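Long-range contacts in protein, related to general stress protein 26(GS26) of B.subtilis (Clostridium acetobutylicum, PDB 2HQ7), which is of unproven function but belongs to the pyridoxamine 5'-phosphate oxidase family and, as in relatives of that FMN-binding clan, probably binds a flavin: residues B[13-18]-B[70-75]; B[23-28]-B[60-65]; B[33-38]-B[50-55]; B[77-82]-B[129-134]; B[122-127]-B[138-143]. All blocks are in the same frame, centred on the assembly; numbering follows the deposited sequence.

Overall arrangement
All five contacts reach one curled antiparallel sheet, consistent with the split-barrel fold of FMN-binding relatives. Contact 3 is nested inside contact 2, which is nested inside contact 1. Contacts 4 and 5 follow later in the chain, cross each other and share strand 117-131. Contact 1 sets helix 5-16 against strand 67-74, and contact 2 sets helix 56-64 beside the end of strand 20-26. Their centres lie about 22 Å apart, on opposite sides of the chain's centre. Contacts 1 and 4 are closer, with centres about 10 Å apart, because strands 67-74 and 79-90 are neighbours. Contacts 1 to 4 pack on the second subunit and contact 5 reaches it by one weak bond.

Contact 1: B[13-18]-B[70-75]; sequences ELVESS and LYFVDD
F72 meets both L14 and V15, the two helix residues that carry this contact. Its CB lies 4.0 Å from L14 CG. Its ring turns to V15 instead. V15 CG2 sits over the ring face, 4.0 Å from the F72 centroid and 7° off the ring normal, a CH-pi contact. CG2 reaches this place because it stands anti to the V15 carbonyl carbon. Helix 5-16 thus lies across one face of the antiparallel sheet, on strand 67-74. The F72 ring also meets the ring of F48, and L81 of the next strand touches F72, L14 and V15, so the helix covers a shared apolar patch. At V73 the backbone makes the contact: L14 CD1 is 3.9 Å from V73 C, while the V73 side chain starts away from the helix. D74 follows with its CB 4.3 Å from the same L14 CD1. Nearby, S17 OG donates a 2.8 Å hydrogen bond to L14 O, three residues earlier in the chain.

Contact 2: B[23-28]-B[60-65]; sequences VGTNGE and ERLKKN
Strand 23-26 and helix 60-64 approach to 9.1 Å between their axes and cross at 72°. T25 and L62 have their CA atoms 8.0 Å apart, and the chains come closer at N26, the last strand residue, and N65, just past the helix. R61 has the largest share of the contact. Its CG stands anti to the backbone N (chi1 166°), and the chain bends at chi3, which carries the guanidinium along the strand end. NH1 gives a hydrogen bond to T25 OG1 at 3.1 Å, with the acceptor close to the guanidinium plane. G27 CA lies over the centre of one guanidinium face, 3.8 Å from R61 NE. The aliphatic part of the arginine passes the backbone, with R61 CD 3.0 Å from N26 O. N26 packs its CB by the N65 side chain, and T25 CG2 meets L62 CD2 at 4.0 Å. One water accepts from N26 N and donates to N65 O. N65 OD1 accepts a hydrogen bond from K67 N, at the start of the next strand. The arginine is therefore bonded at its edge and covered on a face, so its rotation is probably restricted, while the water satisfies backbone groups of both segments.

Contact 3: B[33-38]-B[50-55]; sequences NIKAMM and LSTNTS
M37 and T52 meet because M37 CG stands anti to its carbonyl carbon (chi1 -74°), which points the chain at the threonine. M37 is a selenomethionine; its SE is 3.9 Å from T52 CB, and its CG is 3.8 Å from T52 OG1. K35 behaves differently. With chi1 at -162° and every later torsion extended, it crosses T52 at about a right angle and carries NZ to N53. NZ gives N53 OD1 a weak hydrogen bond of 3.5 Å. It also donates to a water at 2.7 Å from NZ, and that water in turn donates to N53 O and lies near T52 OG1. Of these two bonds of the ammonium, the one to the water is the shorter. At the other end the backbones pair. M38 and S51 form an antiparallel hydrogen-bonded pair: M38 N to S51 O is 3.0 Å, and S51 N to M38 O is 2.7 Å. The M38 oxygen also receives a CA-H...O contact from L50 CA. The short strand axes lie at 123°, well off antiparallel, and the extended K35 spans the widening gap. S51 OG is hydrogen-bonded to Y108 OH. These strands form the hairpin 32-43 and 47-53, with strand 20-26 beside the first and strand 117-131 beside the second. S55 then caps M58 N at the start of helix 56-64, while A36 packs on Y71 of the second subunit.

Contact 4: B[77-82]-B[129-134]; sequences KFAGLM and YYRHLK
This is an antiparallel strand pairing, G80 with Y130 and L81 with Y129, where strand 79-90 starts and strand 117-131 ends. The strand axes run at 168° and come within 4.8 Å. G80 and Y130 are the hydrogen-bonded pair: Y130 N to G80 O is 2.8 Å and G80 N to Y130 O is 3.1 Å. The Y130 ring keeps its edge to G80 O, and its CE1 lies 4.0 Å from M82 CB. The tyrosine oxygen reaches the selenomethionine end, with M82 CE 3.9 Å from Y130 OH. The same Y130 packs on I34 of the second subunit. Beyond the pairing, F78 and A79 both face D74, a G1 beta bulge. Across from it, R131 to K134 make a type I' turn, which lets L133 CD1 touch the edge of the F78 ring at 3.8 Å from CE2. The R131 chain runs beside A79, with CD 3.9 Å from A79 CB. K77 CD lies over one face of its guanidinium and H132 NE2 over the other. Backbone bonds thus hold the pair, with the apolar contacts F78-L133 and M82-Y130 beside it. Two like charges, K77 NZ and R131 NH2, stand 5.5 Å apart without touching and would probably repel mildly.

Contact 5: B[122-127]-B[138-143]; sequences FTAEWG and FKIDEI
I140, F138 and G127 bury the most surface here. F138 and G127 form an antiparallel hydrogen-bonded pair, with G127 N to F138 O and F138 N to G127 O both at 2.9 Å. F138 CG sits between its backbone N and carbonyl carbon (chi1 52°), which folds the ring back over its own partner. G127 CA then lies over the ring face, 4.2 Å from the F138 centroid, and G127 O stands over the same face nearer the rim. I143 CD1 covers the opposite face. Having no side chain, G127 lets the ring come this close. I140 extends the pairing past the strand end. Its N binds E125 O at 3.1 Å, and E125 O also receives a water that accepts from D141 N. The I140 side chain points at strand 117-131, with CG1 3.8 Å from A124 CB, and L45 touches both I140 and F138. W126 joins less deeply: its CB is 3.2 Å from F138 O. E125 and W126 both face V84, which makes a classic beta bulge in strand 117-131. The arrangement is a beta hairpin whose second strand, 134-139, pairs with strand 117-131 and leads to the chain's C-terminal turn.

Contact 1: B[13-18]-B[70-75]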
# COMPACT_ATOMS: atom_id res chain seq x y z
N GLU B 13 -9.24 16.01 -2.12
CA GLU B 13 -9.19 15.82 -3.57
C GLU B 13 -8.52 14.49 -3.84
O GLU B 13 -9.01 13.70 -4.65
CB GLU B 13 -8.42 16.94 -4.27
N LEU B 14 -7.41 14.23 -3.15
CA LEU B 14 -6.68 12.98 -3.32
C LEU B 14 -7.58 11.78 -3.10
O LEU B 14 -7.60 10.86 -3.92
CB LEU B 14 -5.52 12.89 -2.34
CG LEU B 14 -4.49 11.80 -2.63
CD1 LEU B 14 -4.31 11.53 -4.14
CD2 LEU B 14 -3.17 12.20 -1.96
N VAL B 15 -8.30 11.79 -2.00
CA VAL B 15 -9.28 10.74 -1.70
C VAL B 15 -10.35 10.63 -2.79
O VAL B 15 -10.60 9.53 -3.32
CB VAL B 15 -9.95 11.00 -0.37
CG1 VAL B 15 -11.12 10.06 -0.22
CG2 VAL B 15 -8.92 10.85 0.75
N GLU B 16 -10.93 11.76 -3.17
CA GLU B 16 -12.02 11.77 -4.15
C GLU B 16 -11.60 11.33 -5.53
O GLU B 16 -12.42 10.88 -6.32
CB GLU B 16 -12.67 13.14 -4.22
CG GLU B 16 -13.62 13.45 -3.06
CD GLU B 16 -14.89 12.59 -3.08
OE1 GLU B 16 -15.08 11.79 -4.02
OE2 GLU B 16 -15.71 12.71 -2.13
N SER B 17 -10.31 11.45 -5.84
CA SER B 17 -9.86 11.26 -7.20
C SER B 17 -9.86 9.81 -7.68
O SER B 17 -9.73 9.57 -8.89
CB SER B 17 -8.46 11.88 -7.40
OG SER B 17 -7.45 11.16 -6.73
N SER B 18 -9.98 8.86 -6.75
CA SER B 18 -10.11 7.43 -7.12
C SER B 18 -11.05 6.69 -6.16
O SER B 18 -11.18 7.02 -4.98
CB SER B 18 -8.74 6.73 -7.18
OG SER B 18 -8.87 5.39 -7.64
N LEU B 70 -4.69 2.93 5.52
CA LEU B 70 -5.12 3.21 4.12
C LEU B 70 -4.10 4.07 3.44
O LEU B 70 -3.49 4.95 4.07
CB LEU B 70 -6.45 3.97 4.09
CG LEU B 70 -7.70 3.38 4.77
CD1 LEU B 70 -8.97 4.17 4.35
CD2 LEU B 70 -7.87 1.98 4.37
N TYR B 71 -3.92 3.87 2.14
CA TYR B 71 -3.01 4.74 1.37
C TYR B 71 -3.65 5.18 0.06
O TYR B 71 -4.24 4.37 -0.65
CB TYR B 71 -1.68 4.03 1.10
CG TYR B 71 -0.59 4.92 0.57
CD1 TYR B 71 0.19 5.67 1.44
CD2 TYR B 71 -0.36 5.02 -0.78
CE1 TYR B 71 1.18 6.51 0.96
CE2 TYR B 71 0.65 5.87 -1.26
CZ TYR B 71 1.40 6.60 -0.37
OH TYR B 71 2.38 7.43 -0.85
N PHE B 72 -3.50 6.46 -0.27
CA PHE B 72 -4.02 7.04 -1.49
C PHE B 72 -2.87 7.68 -2.17
O PHE B 72 -2.10 8.38 -1.53
CB PHE B 72 -5.03 8.15 -1.19
CG PHE B 72 -6.12 7.74 -0.28
CD1 PHE B 72 -5.92 7.71 1.09
CD2 PHE B 72 -7.35 7.32 -0.79
CE1 PHE B 72 -6.91 7.32 1.93
CE2 PHE B 72 -8.35 6.90 0.07
CZ PHE B 72 -8.12 6.91 1.43
N VAL B 73 -2.72 7.48 -3.46
CA VAL B 73 -1.56 8.05 -4.12
C VAL B 73 -1.95 8.75 -5.40
O VAL B 73 -2.94 8.37 -6.01
CB VAL B 73 -0.52 6.93 -4.41
CG1 VAL B 73 -0.94 6.12 -5.64
CG2 VAL B 73 0.92 7.51 -4.50
N ASP B 74 -1.20 9.79 -5.78
CA ASP B 74 -1.04 10.11 -7.20
C ASP B 74 0.45 10.19 -7.59
O ASP B 74 1.17 11.16 -7.28
CB ASP B 74 -1.77 11.38 -7.66
CG ASP B 74 -1.89 11.44 -9.20
OD1 ASP B 74 -2.29 10.41 -9.82
OD2 ASP B 74 -1.58 12.50 -9.79
N ASP B 75 0.89 9.13 -8.28
CA ASP B 75 2.26 9.00 -8.76
C ASP B 75 2.70 10.15 -9.65
O ASP B 75 3.89 10.43 -9.72
CB ASP B 75 2.49 7.64 -9.48
CG ASP B 75 1.32 7.23 -10.38
OD1 ASP B 75 0.34 8.00 -10.51
OD2 ASP B 75 1.37 6.12 -10.96

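Contact 2: B[23-28]-B[60-65]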
# COMPACT_ATOMS: atom_id res chain seq x y z
N VAL B 23 -5.07 -0.89 1.11
CA VAL B 23 -5.33 -1.14 2.52
C VAL B 23 -4.24 -2.04 3.07
O VAL B 23 -4.08 -3.19 2.62
CB VAL B 23 -6.65 -1.86 2.72
CG1 VAL B 23 -6.84 -2.17 4.19
CG2 VAL B 23 -7.78 -1.06 2.15
N GLY B 24 -3.51 -1.53 4.05
CA GLY B 24 -2.48 -2.30 4.72
C GLY B 24 -3.01 -3.00 5.96
O GLY B 24 -3.67 -2.40 6.77
N THR B 25 -2.70 -4.29 6.09
CA THR B 25 -3.12 -5.09 7.21
C THR B 25 -1.93 -5.89 7.73
O THR B 25 -0.91 -6.01 7.08
CB THR B 25 -4.24 -6.09 6.81
OG1 THR B 25 -3.81 -6.86 5.68
CG2 THR B 25 -5.52 -5.40 6.51
N ASN B 26 -2.11 -6.44 8.92
CA ASN B 26 -1.11 -7.30 9.54
C ASN B 26 -1.34 -8.73 9.10
O ASN B 26 -2.29 -9.35 9.53
CB ASN B 26 -1.20 -7.21 11.03
CG ASN B 26 -0.76 -5.86 11.55
OD1 ASN B 26 -1.47 -5.23 12.33
ND2 ASN B 26 0.38 -5.41 11.12
N GLY B 27 -0.49 -9.22 8.20
CA GLY B 27 -0.65 -10.55 7.63
C GLY B 27 -0.01 -11.65 8.46
O GLY B 27 0.50 -11.41 9.56
N GLU B 28 -0.06 -12.86 7.93
CA GLU B 28 0.51 -14.02 8.62
C GLU B 28 2.00 -13.86 8.77
O GLU B 28 2.67 -13.24 7.91
CB GLU B 28 0.21 -15.33 7.85
CG GLU B 28 -1.25 -15.76 7.83
N GLU B 60 -11.00 -13.60 9.21
CA GLU B 60 -10.34 -14.16 10.38
C GLU B 60 -9.20 -13.27 10.87
O GLU B 60 -9.06 -13.09 12.07
CB GLU B 60 -9.80 -15.55 10.07
CG GLU B 60 -10.87 -16.64 9.96
CD GLU B 60 -10.31 -18.00 9.53
OE1 GLU B 60 -9.13 -18.07 9.05
OE2 GLU B 60 -11.05 -19.01 9.66
N ARG B 61 -8.39 -12.77 9.94
CA ARG B 61 -7.29 -11.85 10.26
C ARG B 61 -7.77 -10.54 10.87
O ARG B 61 -7.20 -10.07 11.85
CB ARG B 61 -6.45 -11.53 9.01
CG ARG B 61 -5.47 -10.30 9.17
CD ARG B 61 -4.76 -9.86 7.86
NE ARG B 61 -4.38 -11.04 7.10
CZ ARG B 61 -4.02 -11.04 5.83
NH1 ARG B 61 -3.93 -9.91 5.12
NH2 ARG B 61 -3.74 -12.20 5.25
N LEU B 62 -8.77 -9.91 10.25
CA LEU B 62 -9.31 -8.66 10.81
C LEU B 62 -9.98 -8.85 12.18
O LEU B 62 -9.96 -7.95 13.01
CB LEU B 62 -10.28 -8.03 9.85
CG LEU B 62 -9.60 -7.50 8.60
CD1 LEU B 62 -10.68 -6.87 7.74
CD2 LEU B 62 -8.44 -6.53 8.94
N LYS B 63 -10.53 -10.03 12.40
CA LYS B 63 -11.11 -10.38 13.69
C LYS B 63 -10.07 -10.42 14.82
O LYS B 63 -10.36 -10.06 15.96
CB LYS B 63 -11.80 -11.75 13.60
CG LYS B 63 -13.17 -11.74 12.90
CD LYS B 63 -13.95 -13.07 13.07
CE LYS B 63 -15.38 -12.96 12.51
NZ LYS B 63 -16.05 -14.29 12.36
N LYS B 64 -8.86 -10.87 14.51
CA LYS B 64 -7.80 -11.02 15.48
C LYS B 64 -6.95 -9.77 15.56
O LYS B 64 -6.32 -9.50 16.56
CB LYS B 64 -6.91 -12.20 15.09
CG LYS B 64 -7.64 -13.53 14.91
CD LYS B 64 -7.67 -14.37 16.18
CE LYS B 64 -7.72 -15.86 15.88
NZ LYS B 64 -6.45 -16.31 15.23
N ASN B 65 -6.88 -9.00 14.46
CA ASN B 65 -6.06 -7.80 14.45
C ASN B 65 -6.66 -6.82 13.44
O ASN B 65 -6.58 -7.07 12.26
CB ASN B 65 -4.63 -8.18 14.08
CG ASN B 65 -3.66 -7.05 14.23
OD1 ASN B 65 -4.01 -5.88 14.11
ND2 ASN B 65 -2.41 -7.39 14.49
O HOH W 1 -4.56 -5.74 10.39

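Contact 3: B[33-38]-B[50-55]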
# COMPACT_ATOMS: atom_id res chain seq x y z
N ASN B 33 0.64 -6.79 4.74
CA ASN B 33 0.05 -7.17 3.49
C ASN B 33 -0.68 -5.94 3.02
O ASN B 33 -1.13 -5.16 3.82
CB ASN B 33 -0.95 -8.31 3.64
CG ASN B 33 -0.33 -9.66 3.92
OD1 ASN B 33 -1.09 -10.63 4.03
ND2 ASN B 33 1.01 -9.76 4.03
N ILE B 34 -0.72 -5.75 1.71
CA ILE B 34 -1.46 -4.67 1.11
C ILE B 34 -2.41 -5.27 0.09
O ILE B 34 -1.99 -6.10 -0.73
CB ILE B 34 -0.54 -3.67 0.37
CG1 ILE B 34 0.44 -3.02 1.35
CG2 ILE B 34 -1.36 -2.60 -0.34
CD1 ILE B 34 1.56 -2.13 0.67
N LYS B 35 -3.67 -4.82 0.14
CA LYS B 35 -4.69 -5.12 -0.86
C LYS B 35 -5.42 -3.87 -1.31
O LYS B 35 -5.63 -2.96 -0.51
CB LYS B 35 -5.72 -6.07 -0.25
CG LYS B 35 -6.56 -6.77 -1.26
CD LYS B 35 -7.40 -7.83 -0.57
CE LYS B 35 -8.30 -8.56 -1.54
NZ LYS B 35 -8.93 -9.73 -0.85
N ALA B 36 -5.81 -3.84 -2.59
CA ALA B 36 -6.72 -2.81 -3.11
C ALA B 36 -8.17 -3.09 -2.68
O ALA B 36 -8.63 -4.23 -2.65
CB ALA B 36 -6.62 -2.70 -4.64
N MSE B 37 -8.86 -2.04 -2.23
CA MSE B 37 -10.26 -2.14 -1.87
C MSE B 37 -11.02 -0.99 -2.47
O MSE B 37 -10.42 -0.06 -2.98
CB MSE B 37 -10.43 -2.14 -0.36
CG MSE B 37 -10.02 -3.43 0.26
SE MSE B 37 -10.51 -3.55 2.14
CE MSE B 37 -12.40 -3.09 2.10
N MSE B 38 -12.33 -1.09 -2.47
CA MSE B 38 -13.16 -0.05 -3.09
C MSE B 38 -13.74 0.83 -1.99
O MSE B 38 -14.19 0.33 -0.94
CB MSE B 38 -14.24 -0.68 -3.98
CG MSE B 38 -15.53 0.12 -4.10
SE MSE B 38 -16.67 -0.50 -5.59
CE MSE B 38 -15.53 0.25 -7.03
N LEU B 50 -15.63 0.77 3.10
CA LEU B 50 -14.95 0.14 1.99
C LEU B 50 -15.57 -1.18 1.67
O LEU B 50 -16.19 -1.82 2.54
CB LEU B 50 -13.48 -0.10 2.35
CG LEU B 50 -12.63 1.06 2.82
CD1 LEU B 50 -11.36 0.52 3.41
CD2 LEU B 50 -12.33 2.07 1.64
N SER B 51 -15.41 -1.59 0.43
CA SER B 51 -15.83 -2.90 -0.04
C SER B 51 -14.68 -3.79 -0.47
O SER B 51 -13.75 -3.34 -1.08
CB SER B 51 -16.74 -2.77 -1.25
OG SER B 51 -17.38 -4.00 -1.48
N THR B 52 -14.79 -5.07 -0.15
CA THR B 52 -13.88 -6.08 -0.65
C THR B 52 -14.60 -7.42 -0.73
O THR B 52 -15.72 -7.59 -0.19
CB THR B 52 -12.61 -6.16 0.21
OG1 THR B 52 -11.56 -6.82 -0.52
CG2 THR B 52 -12.88 -6.87 1.56
N ASN B 53 -13.97 -8.37 -1.41
CA ASN B 53 -14.50 -9.71 -1.51
C ASN B 53 -14.36 -10.49 -0.20
O ASN B 53 -13.31 -10.46 0.44
CB ASN B 53 -13.84 -10.47 -2.66
CG ASN B 53 -12.32 -10.52 -2.53
OD1 ASN B 53 -11.59 -9.65 -3.05
ND2 ASN B 53 -11.84 -11.52 -1.79
N THR B 54 -15.44 -11.16 0.20
CA THR B 54 -15.39 -12.06 1.35
C THR B 54 -14.31 -13.09 1.09
O THR B 54 -14.38 -13.83 0.11
CB THR B 54 -16.71 -12.79 1.55
OG1 THR B 54 -17.79 -11.87 1.41
CG2 THR B 54 -16.75 -13.46 2.94
N SER B 55 -13.29 -13.07 1.92
CA SER B 55 -12.33 -14.17 2.05
C SER B 55 -12.30 -14.51 3.53
O SER B 55 -12.20 -13.63 4.38
CB SER B 55 -10.93 -13.77 1.52
OG SER B 55 -10.01 -13.47 2.56
O HOH W 2 -10.67 -9.50 1.15

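Contact 4: B[77-82]-B[129-134]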
# COMPACT_ATOMS: atom_id res chain seq x y z
N LYS B 77 2.07 13.39 -9.20
CA LYS B 77 2.63 14.40 -8.31
C LYS B 77 3.67 13.82 -7.34
O LYS B 77 4.32 14.56 -6.59
CB LYS B 77 1.52 15.08 -7.53
CG LYS B 77 0.56 15.90 -8.39
CD LYS B 77 -0.48 16.58 -7.51
CE LYS B 77 -1.27 17.64 -8.26
NZ LYS B 77 -2.49 18.05 -7.52
N PHE B 78 3.86 12.51 -7.36
CA PHE B 78 4.58 11.80 -6.28
C PHE B 78 4.12 12.32 -4.88
O PHE B 78 4.92 12.70 -4.02
CB PHE B 78 6.11 11.82 -6.48
CG PHE B 78 6.83 10.76 -5.67
CD1 PHE B 78 6.47 9.42 -5.78
CD2 PHE B 78 7.82 11.11 -4.77
CE1 PHE B 78 7.11 8.45 -5.01
CE2 PHE B 78 8.47 10.13 -3.99
CZ PHE B 78 8.11 8.80 -4.12
N ALA B 79 2.80 12.33 -4.72
CA ALA B 79 2.16 12.67 -3.48
C ALA B 79 1.32 11.47 -3.06
O ALA B 79 0.85 10.68 -3.88
CB ALA B 79 1.28 13.93 -3.62
N GLY B 80 1.18 11.34 -1.76
CA GLY B 80 0.36 10.31 -1.21
C GLY B 80 -0.17 10.74 0.13
O GLY B 80 0.34 11.66 0.76
N LEU B 81 -1.19 10.04 0.58
CA LEU B 81 -1.77 10.28 1.86
C LEU B 81 -1.91 8.94 2.55
O LEU B 81 -2.48 8.03 1.97
CB LEU B 81 -3.13 10.92 1.66
CG LEU B 81 -4.05 10.87 2.89
CD1 LEU B 81 -3.50 11.78 3.95
CD2 LEU B 81 -5.46 11.34 2.50
N MSE B 82 -1.45 8.82 3.80
CA MSE B 82 -1.66 7.60 4.56
C MSE B 82 -2.46 7.92 5.80
O MSE B 82 -2.14 8.85 6.52
CB MSE B 82 -0.35 6.98 5.00
CG MSE B 82 -0.54 5.88 6.05
SE MSE B 82 1.04 5.21 6.86
CE MSE B 82 1.58 6.60 8.15
N TYR B 129 0.72 13.18 5.26
CA TYR B 129 0.64 13.63 3.88
C TYR B 129 2.05 13.70 3.35
O TYR B 129 2.88 14.41 3.93
CB TYR B 129 -0.00 15.01 3.84
CG TYR B 129 -0.09 15.64 2.49
CD1 TYR B 129 -1.04 15.22 1.57
CD2 TYR B 129 0.77 16.67 2.13
CE1 TYR B 129 -1.14 15.80 0.31
CE2 TYR B 129 0.68 17.27 0.87
CZ TYR B 129 -0.28 16.83 -0.03
OH TYR B 129 -0.39 17.41 -1.29
N TYR B 130 2.33 12.98 2.26
CA TYR B 130 3.67 12.98 1.68
C TYR B 130 3.63 13.81 0.41
O TYR B 130 2.70 13.68 -0.37
CB TYR B 130 4.16 11.58 1.30
CG TYR B 130 4.17 10.52 2.39
CD1 TYR B 130 3.03 9.74 2.66
CD2 TYR B 130 5.34 10.23 3.11
CE1 TYR B 130 3.03 8.73 3.64
CE2 TYR B 130 5.36 9.20 4.11
CZ TYR B 130 4.20 8.46 4.36
OH TYR B 130 4.20 7.45 5.32
N ARG B 131 4.64 14.66 0.21
CA ARG B 131 4.72 15.50 -0.98
C ARG B 131 6.04 16.26 -0.94
O ARG B 131 6.50 16.66 0.14
CB ARG B 131 3.52 16.46 -1.10
CG ARG B 131 3.57 17.36 -2.34
CD ARG B 131 2.18 17.68 -2.91
NE ARG B 131 2.18 18.59 -4.07
CZ ARG B 131 2.82 18.37 -5.23
NH1 ARG B 131 3.56 17.28 -5.45
NH2 ARG B 131 2.74 19.29 -6.20
N HIS B 132 6.64 16.45 -2.11
CA HIS B 132 7.98 17.05 -2.27
C HIS B 132 9.02 16.35 -1.38
O HIS B 132 9.92 16.99 -0.82
CB HIS B 132 7.95 18.56 -2.00
CG HIS B 132 6.94 19.32 -2.81
ND1 HIS B 132 5.92 20.05 -2.24
CD2 HIS B 132 6.82 19.49 -4.15
CE1 HIS B 132 5.21 20.64 -3.18
NE2 HIS B 132 5.73 20.32 -4.35
N LEU B 133 8.89 15.03 -1.25
CA LEU B 133 9.82 14.20 -0.50
C LEU B 133 9.86 14.58 0.97
O LEU B 133 10.83 14.26 1.67
CB LEU B 133 11.23 14.25 -1.11
CG LEU B 133 11.94 12.88 -1.15
CD1 LEU B 133 11.15 11.83 -1.99
CD2 LEU B 133 13.41 13.00 -1.64
N LYS B 134 8.79 15.21 1.44
CA LYS B 134 8.59 15.50 2.85
C LYS B 134 7.24 14.97 3.26
O LYS B 134 6.39 14.66 2.43
CB LYS B 134 8.58 17.00 3.16
CG LYS B 134 9.18 17.85 2.10
CD LYS B 134 9.23 19.27 2.52
CE LYS B 134 10.07 20.05 1.54
NZ LYS B 134 10.64 21.13 2.30

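Contact 5: B[122-127]-B[138-143]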
# COMPACT_ATOMS: atom_id res chain seq x y z
N PHE B 122 -13.68 1.87 8.28
CA PHE B 122 -12.40 2.33 8.82
C PHE B 122 -12.54 3.68 9.51
O PHE B 122 -13.10 4.59 8.95
CB PHE B 122 -11.40 2.51 7.68
CG PHE B 122 -10.10 3.20 8.10
CD1 PHE B 122 -9.10 2.49 8.77
CD2 PHE B 122 -9.84 4.51 7.72
CE1 PHE B 122 -7.88 3.12 9.11
CE2 PHE B 122 -8.62 5.13 8.01
CZ PHE B 122 -7.64 4.45 8.71
N THR B 123 -11.97 3.80 10.71
CA THR B 123 -11.96 5.04 11.49
C THR B 123 -10.52 5.46 11.67
O THR B 123 -9.76 4.71 12.26
CB THR B 123 -12.60 4.81 12.89
OG1 THR B 123 -13.95 4.40 12.70
CG2 THR B 123 -12.55 6.06 13.78
N ALA B 124 -10.13 6.62 11.10
CA ALA B 124 -8.74 7.11 11.13
C ALA B 124 -8.37 7.77 12.45
O ALA B 124 -9.14 8.56 12.98
CB ALA B 124 -8.48 8.11 9.94
N GLU B 125 -7.20 7.45 12.97
CA GLU B 125 -6.66 8.10 14.18
C GLU B 125 -5.68 9.21 13.79
O GLU B 125 -5.70 10.30 14.37
CB GLU B 125 -5.94 7.09 15.06
CG GLU B 125 -6.87 6.01 15.70
CD GLU B 125 -6.11 4.73 16.08
OE1 GLU B 125 -4.89 4.82 16.36
OE2 GLU B 125 -6.73 3.64 16.07
N TRP B 126 -4.81 8.94 12.82
CA TRP B 126 -3.89 9.97 12.33
C TRP B 126 -3.47 9.74 10.89
O TRP B 126 -3.82 8.73 10.28
CB TRP B 126 -2.65 10.08 13.23
CG TRP B 126 -1.85 8.85 13.37
CD1 TRP B 126 -2.08 7.82 14.23
CD2 TRP B 126 -0.65 8.51 12.65
NE1 TRP B 126 -1.11 6.85 14.07
CE2 TRP B 126 -0.22 7.25 13.12
CE3 TRP B 126 0.09 9.14 11.65
CZ2 TRP B 126 0.92 6.61 12.62
CZ3 TRP B 126 1.22 8.51 11.16
CH2 TRP B 126 1.62 7.25 11.65
N GLY B 127 -2.72 10.67 10.36
CA GLY B 127 -2.20 10.49 9.03
C GLY B 127 -0.93 11.21 8.76
O GLY B 127 -0.36 11.90 9.62
N PHE B 138 -0.21 14.38 11.11
CA PHE B 138 -1.25 15.06 11.89
C PHE B 138 -2.16 14.07 12.56
O PHE B 138 -2.35 12.98 12.03
CB PHE B 138 -2.08 15.94 10.97
CG PHE B 138 -2.61 15.21 9.76
CD1 PHE B 138 -1.85 15.08 8.60
CD2 PHE B 138 -3.89 14.66 9.78
CE1 PHE B 138 -2.34 14.40 7.50
CE2 PHE B 138 -4.39 13.98 8.69
CZ PHE B 138 -3.62 13.85 7.53
N LYS B 139 -2.73 14.44 13.70
CA LYS B 139 -3.83 13.69 14.30
C LYS B 139 -5.14 14.17 13.71
O LYS B 139 -5.30 15.36 13.44
CB LYS B 139 -3.87 13.86 15.82
CG LYS B 139 -2.65 13.38 16.58
CD LYS B 139 -2.94 13.45 18.09
CE LYS B 139 -1.65 13.30 18.94
NZ LYS B 139 -1.91 13.24 20.42
N ILE B 140 -6.08 13.25 13.50
CA ILE B 140 -7.34 13.59 12.86
C ILE B 140 -8.06 14.67 13.65
O ILE B 140 -8.52 15.65 13.08
CB ILE B 140 -8.27 12.35 12.70
CG1 ILE B 140 -7.73 11.45 11.62
CG2 ILE B 140 -9.68 12.75 12.25
CD1 ILE B 140 -7.65 12.14 10.31
N ASP B 141 -8.11 14.50 14.97
CA ASP B 141 -8.77 15.46 15.85
C ASP B 141 -8.17 16.89 15.79
O ASP B 141 -8.86 17.84 16.18
CB ASP B 141 -8.80 14.94 17.30
CG ASP B 141 -7.54 15.26 18.09
OD1 ASP B 141 -7.46 16.38 18.65
OD2 ASP B 141 -6.66 14.38 18.21
N GLU B 142 -6.93 17.03 15.30
CA GLU B 142 -6.31 18.34 15.12
C GLU B 142 -6.75 18.98 13.80
O GLU B 142 -7.11 20.16 13.76
CB GLU B 142 -4.77 18.22 15.13
CG GLU B 142 -4.14 17.77 16.47
CD GLU B 142 -2.62 17.44 16.37
OE1 GLU B 142 -2.04 17.30 15.25
OE2 GLU B 142 -2.02 17.29 17.46
N ILE B 143 -6.72 18.21 12.72
CA ILE B 143 -7.00 18.72 11.37
C ILE B 143 -8.47 19.17 11.20
O ILE B 143 -8.87 19.57 10.11
CB ILE B 143 -6.58 17.67 10.27
CG1 ILE B 143 -6.27 18.37 8.93
CG2 ILE B 143 -7.66 16.60 10.11
CD1 ILE B 143 -5.41 17.55 7.91
O HOH W 3 -6.91 11.88 16.28